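Side-chain contacts in monosaccharide ABC transporter substrate-binding protein, CUT2 family (PDB 4RU1), which binds myo-inositol in a pocket between its two lobes and probably serves as the solute receptor of a sugar ABC importer: residues A[60-65]-A[87-92]; A[109-114]-A[120-125]; A[185-190]-A[218-223]. One frame throughout, in Å; residues are numbered along the deposited sequence. Where two conformers were deposited one is given.

Interaction 1: residues A[60-65]-A[87-92]; sequences PDSTKE and PPALIP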
loop_
_atom_site.group_PDB
_atom_site.type_symbol
_atom_site.label_atom_id
_atom_site.label_comp_id
_atom_site.label_asym_id
_atom_site.label_seq_id
_atom_site.Cartn_x
_atom_site.Cartn_y
_atom_site.Cartn_z
ATOM N N PRO A 60 -1.585 -9.751 9.967
ATOM C CA PRO A 60 -2.241 -9.952 8.662
ATOM C C PRO A 60 -3.575 -10.731 8.721
ATOM O O PRO A 60 -4.215 -10.957 7.676
ATOM C CB PRO A 60 -1.154 -10.739 7.891
ATOM C CG PRO A 60 -0.477 -11.535 8.963
ATOM C CD PRO A 60 -0.371 -10.550 10.116
ATOM N N ASP A 61 -3.935 -11.260 9.906
ATOM C CA ASP A 61 -5.279 -11.833 10.173
ATOM C C ASP A 61 -6.202 -10.689 10.646
ATOM O O ASP A 61 -5.989 -10.066 11.687
ATOM C CB ASP A 61 -5.121 -12.953 11.244
ATOM C CG ASP A 61 -6.405 -13.577 11.709
ATOM O OD1 ASP A 61 -7.495 -13.012 11.622
ATOM O OD2 ASP A 61 -6.287 -14.672 12.284
ATOM N N SER A 62 -7.146 -10.320 9.785
ATOM C CA SER A 62 -8.012 -9.219 10.120
ATOM C C SER A 62 -8.803 -9.400 11.420
ATOM O O SER A 62 -9.245 -8.439 12.018
ATOM C CB SER A 62 -8.883 -8.887 8.934
ATOM O OG SER A 62 -9.608 -10.026 8.558
ATOM N N THR A 63 -9.095 -10.651 11.832
ATOM C CA THR A 63 -9.795 -10.860 13.125
ATOM C C THR A 63 -8.842 -10.414 14.229
ATOM O O THR A 63 -9.275 -9.813 15.209
ATOM C CB THR A 63 -10.158 -12.374 13.300
ATOM O OG1 THR A 63 -10.867 -12.749 12.126
ATOM C CG2 THR A 63 -10.993 -12.626 14.504
ATOM N N LYS A 64 -7.552 -10.723 14.036
ATOM C CA LYS A 64 -6.517 -10.338 15.023
ATOM C C LYS A 64 -6.261 -8.774 14.958
ATOM O O LYS A 64 -5.991 -8.115 15.946
ATOM C CB LYS A 64 -5.278 -11.137 14.872
ATOM C CG LYS A 64 -5.480 -12.585 15.326
ATOM C CD LYS A 64 -4.192 -13.312 15.482
ATOM C CE LYS A 64 -4.502 -14.580 16.300
ATOM N NZ LYS A 64 -3.203 -15.162 16.640
ATOM N N GLU A 65 -6.285 -8.194 13.771
ATOM C CA GLU A 65 -6.192 -6.724 13.694
ATOM C C GLU A 65 -7.363 -6.028 14.408
ATOM O O GLU A 65 -7.178 -5.017 15.016
ATOM C CB GLU A 65 -6.093 -6.263 12.236
ATOM C CG GLU A 65 -5.770 -4.750 12.115
ATOM C CD GLU A 65 -5.743 -4.213 10.715
ATOM O OE1 GLU A 65 -5.937 -4.924 9.708
ATOM O OE2 GLU A 65 -5.608 -2.938 10.646
ATOM N N PRO A 87 -12.909 -4.673 5.335
ATOM C CA PRO A 87 -13.927 -3.878 6.023
ATOM C C PRO A 87 -14.917 -4.713 6.858
ATOM O O PRO A 87 -15.098 -4.382 8.028
ATOM C CB PRO A 87 -14.583 -3.079 4.885
ATOM C CG PRO A 87 -13.436 -2.973 3.862
ATOM C CD PRO A 87 -12.812 -4.316 3.910
ATOM N N PRO A 88 -15.441 -5.853 6.332
ATOM C CA PRO A 88 -16.394 -6.589 7.210
ATOM C C PRO A 88 -15.798 -6.945 8.567
ATOM O O PRO A 88 -16.512 -6.973 9.585
ATOM C CB PRO A 88 -16.656 -7.884 6.418
ATOM C CG PRO A 88 -16.460 -7.466 4.989
ATOM C CD PRO A 88 -15.249 -6.569 5.054
ATOM N N ALA A 89 -14.499 -7.280 8.562
ATOM C CA ALA A 89 -13.834 -7.770 9.770
ATOM C C ALA A 89 -13.407 -6.667 10.733
ATOM O O ALA A 89 -13.155 -6.940 11.937
ATOM C CB ALA A 89 -12.643 -8.594 9.377
ATOM N N LEU A 90 -13.362 -5.416 10.244
ATOM C CA LEU A 90 -12.688 -4.324 10.970
ATOM C C LEU A 90 -13.570 -3.160 11.286
ATOM O O LEU A 90 -13.338 -2.490 12.276
ATOM C CB LEU A 90 -11.514 -3.788 10.160
ATOM C CG LEU A 90 -10.383 -4.809 10.081
ATOM C CD1 LEU A 90 -9.392 -4.401 8.995
ATOM C CD2 LEU A 90 -9.673 -5.079 11.411
ATOM N N ILE A 91 -14.590 -2.895 10.463
ATOM C CA ILE A 91 -15.532 -1.788 10.697
ATOM C C ILE A 91 -16.211 -1.762 12.070
ATOM O O ILE A 91 -16.202 -0.746 12.733
ATOM C CB ILE A 91 -16.568 -1.581 9.552
ATOM C CG1 ILE A 91 -15.855 -1.268 8.212
ATOM C CG2 ILE A 91 -17.511 -0.448 9.868
ATOM C CD1 ILE A 91 -15.063 -0.003 8.149
ATOM N N PRO A 92 -16.679 -2.934 12.535
ATOM C CA PRO A 92 -17.333 -2.921 13.871
ATOM C C PRO A 92 -16.373 -2.442 14.989
ATOM O O PRO A 92 -16.772 -1.617 15.811
ATOM C CB PRO A 92 -17.692 -4.391 14.058
ATOM C CG PRO A 92 -17.728 -5.023 12.706
ATOM C CD PRO A 92 -16.638 -4.285 11.948
#
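Where helices 62-74 and 87-99 begin side by side in one lobe of the periplasmic binding protein fold, Ser62 and Glu65 pack against Ala89 and Leu90. No hydrogen bond joins the two segments. The methyl of Ala89 faces the Ser62 side chain, its CB lying 3.5 Å from Ser62 OG; that hydroxyl bonds to Asp86, just ahead of the second helix. Leu90 supplies both of its branches: CD2 comes within 3.4 Å of the Ser62 carbonyl O and lies alongside Glu65 CB at 3.9 Å, while CD1 reaches Glu65 OE1 at 3.6 Å. Glu65 sends CG anti to its backbone nitrogen (chi1 -171°) and continues extended, which lays its chain across the leucine at about a right angle and carries OE2 to a hydrogen bond with Thr83 OG1. Both helices are the connections of beta-alpha-beta crossovers: 62-74 joins strand 52-58 to strand 79-82, passing strand 21-27 in the parallel sheet, and 87-99 runs on from strand 79-82 to strand 104-107. Cutting Glu65 back to an alanine is likely to leave Thr83 OG1 without its carboxylate partner and to open a gap beside the Leu90 methyls. The glutamate also touches His28, a residue of the inositol pocket, so it stands in the second shell, its side chain about 10 Å from the ligand. Asp61 is the N-cap of the first helix, its OD1 accepting from Thr63 N at 2.9 Å and, weakly, from Lys64 N.

Interaction 2: residues A[109-114]-A[120-125]; sequences AGIDQW and LMYFGQ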
loop_
_atom_site.group_PDB
_atom_site.type_symbol
_atom_site.label_atom_id
_atom_site.label_comp_id
_atom_site.label_asym_id
_atom_site.label_seq_id
_atom_site.Cartn_x
_atom_site.Cartn_y
_atom_site.Cartn_z
ATOM N N ALA A 109 -5.289 1.371 3.332
ATOM C CA ALA A 109 -6.321 0.506 2.811
ATOM C C ALA A 109 -7.649 0.902 3.348
ATOM O O ALA A 109 -7.763 1.149 4.526
ATOM C CB ALA A 109 -6.045 -0.917 3.144
ATOM N N GLY A 110 -8.679 0.812 2.503
ATOM C CA GLY A 110 -10.080 1.075 2.856
ATOM C C GLY A 110 -10.620 2.427 2.415
ATOM O O GLY A 110 -11.450 2.975 3.099
ATOM N N ILE A 111 -10.153 2.971 1.301
ATOM C CA ILE A 111 -10.524 4.311 0.896
ATOM C C ILE A 111 -12.076 4.419 0.684
ATOM O O ILE A 111 -12.626 5.460 0.924
ATOM C CB ILE A 111 -9.756 4.757 -0.374
ATOM C CG1 ILE A 111 -9.988 6.254 -0.641
ATOM C CG2 ILE A 111 -10.202 3.937 -1.625
ATOM C CD1 ILE A 111 -9.092 6.808 -1.716
ATOM N N ASP A 112 -12.727 3.328 0.255
ATOM C CA ASP A 112 -14.193 3.280 0.028
ATOM C C ASP A 112 -15.040 3.080 1.314
ATOM O O ASP A 112 -16.274 3.262 1.316
ATOM C CB ASP A 112 -14.512 2.116 -0.942
ATOM C CG ASP A 112 -13.713 2.171 -2.256
ATOM O OD1 ASP A 112 -13.576 3.266 -2.863
ATOM O OD2 ASP A 112 -13.246 1.083 -2.696
ATOM N N GLN A 113 -14.397 2.689 2.405
ATOM C CA GLN A 113 -15.107 2.286 3.634
ATOM C C GLN A 113 -14.812 3.096 4.895
ATOM O O GLN A 113 -15.418 2.868 5.948
ATOM C CB GLN A 113 -14.782 0.830 3.900
ATOM C CG GLN A 113 -15.278 -0.086 2.814
ATOM C CD GLN A 113 -14.314 -0.312 1.680
ATOM O OE1 GLN A 113 -13.090 -0.031 1.781
ATOM N NE2 GLN A 113 -14.836 -0.843 0.599
ATOM N N TRP A 114 -13.849 4.015 4.867
ATOM C CA TRP A 114 -13.458 4.669 6.117
ATOM C C TRP A 114 -14.563 5.594 6.603
ATOM O O TRP A 114 -14.778 5.703 7.796
ATOM C CB TRP A 114 -12.129 5.466 5.991
ATOM C CG TRP A 114 -12.192 6.559 5.021
ATOM C CD1 TRP A 114 -11.983 6.466 3.715
ATOM C CD2 TRP A 114 -12.593 7.924 5.277
ATOM N NE1 TRP A 114 -12.214 7.673 3.109
ATOM C CE2 TRP A 114 -12.525 8.612 4.068
ATOM C CE3 TRP A 114 -12.852 8.654 6.440
ATOM C CZ2 TRP A 114 -12.874 9.957 3.976
ATOM C CZ3 TRP A 114 -13.221 9.942 6.336
ATOM C CH2 TRP A 114 -13.205 10.600 5.131
ATOM N N LEU A 120 -12.243 9.958 10.850
ATOM C CA LEU A 120 -12.331 11.405 10.548
ATOM C C LEU A 120 -11.740 11.715 9.186
ATOM O O LEU A 120 -12.129 12.691 8.565
ATOM C CB LEU A 120 -11.549 12.271 11.552
ATOM C CG LEU A 120 -11.940 12.158 13.008
ATOM C CD1 LEU A 120 -10.973 12.851 13.968
ATOM C CD2 LEU A 120 -13.347 12.683 13.135
ATOM N N MET A 121 -10.716 10.970 8.790
ATOM C CA MET A 121 -9.906 11.326 7.626
ATOM C C MET A 121 -9.322 10.036 7.009
ATOM O O MET A 121 -9.323 8.965 7.655
ATOM C CB MET A 121 -8.755 12.159 8.051
ATOM C CG MET A 121 -8.974 13.559 8.593
ATOM S SD MET A 121 -7.577 14.506 9.181
ATOM C CE MET A 121 -7.769 14.375 11.002
ATOM N N TYR A 122 -8.785 10.123 5.810
ATOM C CA TYR A 122 -8.127 9.003 5.186
ATOM C C TYR A 122 -6.972 9.486 4.376
ATOM O O TYR A 122 -7.117 10.510 3.679
ATOM C CB TYR A 122 -9.031 8.273 4.199
ATOM C CG TYR A 122 -8.450 6.995 3.581
ATOM C CD1 TYR A 122 -8.583 5.745 4.142
ATOM C CD2 TYR A 122 -7.768 7.061 2.369
ATOM C CE1 TYR A 122 -7.991 4.610 3.572
ATOM C CE2 TYR A 122 -7.153 5.915 1.775
ATOM C CZ TYR A 122 -7.320 4.684 2.396
ATOM O OH TYR A 122 -6.839 3.534 1.831
ATOM N N PHE A 123 -5.834 8.808 4.429
ATOM C CA PHE A 123 -4.593 9.112 3.621
ATOM C C PHE A 123 -4.163 7.892 2.828
ATOM O O PHE A 123 -3.884 6.818 3.410
ATOM C CB PHE A 123 -3.436 9.564 4.564
ATOM C CG PHE A 123 -3.779 10.810 5.341
ATOM C CD1 PHE A 123 -4.475 10.694 6.502
ATOM C CD2 PHE A 123 -3.583 12.079 4.790
ATOM C CE1 PHE A 123 -4.886 11.841 7.187
ATOM C CE2 PHE A 123 -3.985 13.222 5.467
ATOM C CZ PHE A 123 -4.636 13.073 6.667
ATOM N N GLY A 124 -4.136 8.050 1.504
ATOM C CA GLY A 124 -3.596 7.054 0.606
ATOM C C GLY A 124 -3.918 7.341 -0.786
ATOM O O GLY A 124 -4.389 8.437 -1.134
ATOM N N GLN A 125 -3.789 6.324 -1.627
ATOM C CA GLN A 125 -4.128 6.525 -3.032
ATOM C C GLN A 125 -5.361 5.738 -3.395
ATOM O O GLN A 125 -5.691 4.689 -2.769
ATOM C CB GLN A 125 -2.910 6.253 -3.923
ATOM C CG GLN A 125 -2.859 5.021 -4.763
ATOM C CD GLN A 125 -1.488 4.657 -5.263
ATOM O OE1 GLN A 125 -0.660 5.537 -5.467
ATOM N NE2 GLN A 125 -1.251 3.385 -5.454
#
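Tyr122, on strand 121-124, packs against Ile111 and Trp114 of the loop after strand 104-107, both on the same side of its ring. Two CH-pi contacts dominate. Ile111 CA stands over one face of the phenol ring, 3.7 Å from the Tyr122 ring centroid, and Tyr122 CB in turn sits over the indole, 3.4 Å from the centroid of the five-membered ring of Trp114 and only 9° off its normal. The two aromatic groups are nearly parallel, at 23°, but slid so far apart that they barely overlap; the tyrosine's methylene, rather than its ring, covers the indole face.

Apolar contacts fill in around them. Ile111 CB touches Tyr122 CE2 at 3.6 Å, the isoleucine crossing the ring at about a right angle. The six-membered part of the indole packs on the strand backbone, Trp114 CZ3 3.7 Å from Met121 N. Trp114 reaches there with CG placed between its own N and carbonyl carbon (chi1 62°).

Among polar atoms, Tyr122 OH comes to 3.1 Å from Ala109 N, yet the angle is too poor for a hydrogen bond. Gly110 makes the bend of the loop with a positive phi, and its O accepts from Gln113 N at 3.0 Å. Backbone bonds of Met121 and Phe123 to Ala106 and of Tyr122 to Val280 keep the strand in the parallel sheet.

No hydrogen bond crosses this interface: CH-pi and van der Waals contact alone hold loop to strand, while backbone bonds lie within the loop and to Ile84; its Ala109 side chain is about 5 Å from the bound inositol.

Interaction 3: residues A[185-190]-A[218-223]; sequences SVRTTI and VKDAGS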
loop_
_atom_site.group_PDB
_atom_site.type_symbol
_atom_site.label_atom_id
_atom_site.label_comp_id
_atom_site.label_asym_id
_atom_site.label_seq_id
_atom_site.Cartn_x
_atom_site.Cartn_y
_atom_site.Cartn_z
ATOM N N SER A 185 8.396 -19.610 -3.158
ATOM C CA SER A 185 7.184 -20.041 -3.845
ATOM C C SER A 185 6.640 -18.976 -4.801
ATOM O O SER A 185 6.097 -19.305 -5.831
ATOM C CB SER A 185 6.083 -20.350 -2.819
ATOM O OG SER A 185 4.893 -20.746 -3.416
ATOM N N VAL A 186 6.697 -17.703 -4.421
ATOM C CA VAL A 186 6.251 -16.636 -5.309
ATOM C C VAL A 186 7.021 -16.717 -6.638
ATOM O O VAL A 186 6.499 -16.710 -7.756
ATOM C CB VAL A 186 6.404 -15.223 -4.698
ATOM C CG1 VAL A 186 6.065 -14.124 -5.725
ATOM C CG2 VAL A 186 5.557 -15.031 -3.449
ATOM N N ARG A 187 8.311 -16.831 -6.503
ATOM C CA ARG A 187 9.173 -16.922 -7.649
ATOM C C ARG A 187 8.872 -18.108 -8.625
ATOM O O ARG A 187 8.731 -17.905 -9.834
ATOM C CB ARG A 187 10.627 -17.004 -7.234
ATOM C CG ARG A 187 11.599 -16.858 -8.349
ATOM C CD ARG A 187 13.047 -16.859 -7.835
ATOM N NE ARG A 187 14.037 -17.106 -8.861
ATOM C CZ ARG A 187 15.330 -16.749 -8.800
ATOM N NH1 ARG A 187 15.853 -16.059 -7.768
ATOM N NH2 ARG A 187 16.124 -17.133 -9.785
ATOM N N THR A 188 8.754 -19.298 -8.064
ATOM C CA THR A 188 8.460 -20.455 -8.902
ATOM C C THR A 188 7.054 -20.425 -9.491
ATOM O O THR A 188 6.896 -20.830 -10.626
ATOM C CB THR A 188 8.704 -21.745 -8.126
ATOM O OG1 THR A 188 7.917 -21.752 -6.948
ATOM C CG2 THR A 188 10.219 -21.918 -7.776
ATOM N N THR A 189 6.112 -19.842 -8.774
ATOM C CA THR A 189 4.727 -19.805 -9.222
ATOM C C THR A 189 4.684 -18.835 -10.374
ATOM O O THR A 189 3.948 -19.047 -11.328
ATOM C CB THR A 189 3.823 -19.414 -8.064
ATOM O OG1 THR A 189 3.841 -20.455 -7.069
ATOM C CG2 THR A 189 2.369 -19.190 -8.439
ATOM N N ILE A 190 5.297 -17.666 -10.238
ATOM C CA ILE A 190 5.278 -16.741 -11.375
ATOM C C ILE A 190 5.983 -17.347 -12.573
ATOM O O ILE A 190 5.538 -17.170 -13.698
ATOM C CB ILE A 190 5.893 -15.354 -11.030
ATOM C CG1 ILE A 190 5.050 -14.681 -9.958
ATOM C CG2 ILE A 190 6.015 -14.417 -12.243
ATOM C CD1 ILE A 190 5.697 -13.435 -9.312
ATOM N N VAL A 218 10.848 -14.067 -14.583
ATOM C CA VAL A 218 10.857 -13.916 -15.999
ATOM C C VAL A 218 12.125 -14.537 -16.589
ATOM O O VAL A 218 12.053 -15.200 -17.639
ATOM C CB VAL A 218 10.720 -12.409 -16.368
ATOM C CG1 VAL A 218 11.310 -12.143 -17.732
ATOM C CG2 VAL A 218 9.307 -11.920 -16.206
ATOM N N LYS A 219 13.299 -14.300 -15.983
ATOM C CA LYS A 219 14.583 -14.915 -16.482
ATOM C C LYS A 219 14.524 -16.436 -16.371
ATOM O O LYS A 219 14.875 -17.177 -17.293
ATOM C CB LYS A 219 15.738 -14.330 -15.685
ATOM C CG LYS A 219 16.445 -13.188 -16.387
ATOM C CD LYS A 219 17.238 -12.273 -15.449
ATOM C CE LYS A 219 18.261 -13.017 -14.624
ATOM N NZ LYS A 219 18.520 -12.209 -13.409
ATOM N N ASP A 220 14.049 -16.913 -15.221
ATOM C CA ASP A 220 13.977 -18.344 -14.990
ATOM C C ASP A 220 13.125 -19.056 -16.089
ATOM O O ASP A 220 13.431 -20.169 -16.540
ATOM C CB ASP A 220 13.317 -18.593 -13.686
ATOM C CG ASP A 220 14.237 -18.413 -12.467
ATOM O OD1 ASP A 220 15.471 -18.258 -12.602
ATOM O OD2 ASP A 220 13.641 -18.376 -11.384
ATOM N N ALA A 221 11.979 -18.447 -16.422
ATOM C CA ALA A 221 11.026 -18.954 -17.371
ATOM C C ALA A 221 11.476 -18.780 -18.844
ATOM O O ALA A 221 10.796 -19.293 -19.727
ATOM C CB ALA A 221 9.721 -18.220 -17.190
ATOM N N GLY A 222 12.571 -18.077 -19.098
ATOM C CA GLY A 222 12.964 -17.697 -20.456
ATOM C C GLY A 222 11.855 -16.936 -21.172
ATOM O O GLY A 222 11.691 -17.088 -22.382
ATOM N N SER A 223 11.110 -16.096 -20.438
ATOM C CA SER A 223 10.007 -15.329 -21.010
ATOM C C SER A 223 10.470 -13.968 -21.504
ATOM O O SER A 223 11.495 -13.442 -21.115
ATOM C CB SER A 223 8.939 -15.148 -19.924
ATOM O OG SER A 223 7.895 -14.228 -20.146
#
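Arg187 and Asp220 form a salt bridge in which the guanidinium grips the carboxylate side-on, with NE and NH2 each taking one oxygen. The straighter bond runs from Arg187 NE to Asp220 OD2, 2.9 Å long with an N-H...O angle of 164°. Its companion, Arg187 NH2 to Asp220 OD1 at 3.1 Å, uses the syn lone pair of that oxygen. A weak third bond, from Arg187 NH2 to Asp220 OD2, adds to the grip. Both oxygens lie close to the guanidinium plane, and the two flat groups are turned only 25° apart; with two separate attachment points, neither is likely to rotate easily. The arginine gets there because CG is anti to its backbone nitrogen (chi1 -170°) and the chain then stays extended as far as NE, bringing the charged end across to the aspartate at the far end of the neighbouring helix. Lys219 NZ, 6.6 Å from Arg187 NH2, is a further positive group nearby, weakly bonded to Gln216 OE1.

Around the pair, each helix has its own polar bonds. Thr189 OG1 donates to Ser185 O at 2.8 Å, from the face of that carbonyl opposite to Thr189 N. The second helix closes in a Schellman motif, in which Gly222 is the first residue to leave helical angles, with a positive phi, and Ser223 N bonds to Val218 O at 3.1 Å.

Beneath this surface bridge the helices pack through Val186 on Ile210 and Leu213, Ile190 on Ala217, and Val218 and Ala221 on Leu194. Helix 183-196 carries the crossover from strand 172-177 past strand 145-150 to strand 202-205, and helix 208-220 the next one, from 202-205 to strand 226-230.

Following the chain from the N terminus, interaction 1 closes a loop of 21 residues holding the rest of helix 62-74 and strand 79-82. Interaction 2 then closes a short loop of five residues that holds the rest of helix 114-117, and interaction 3 one of 27 that includes strand 202-205. The three follow in series, none nested in or crossing another. Interactions 1 and 2 share the lobe of the parallel sheet and touch, Pro87 CG lying 3.6 Å from Gln113 CD. Interaction 3 belongs to the other lobe, its centre about 34 Å from that of interaction 2. Interactions 1 and 3 each join two successive crossover helices, one pair in each lobe.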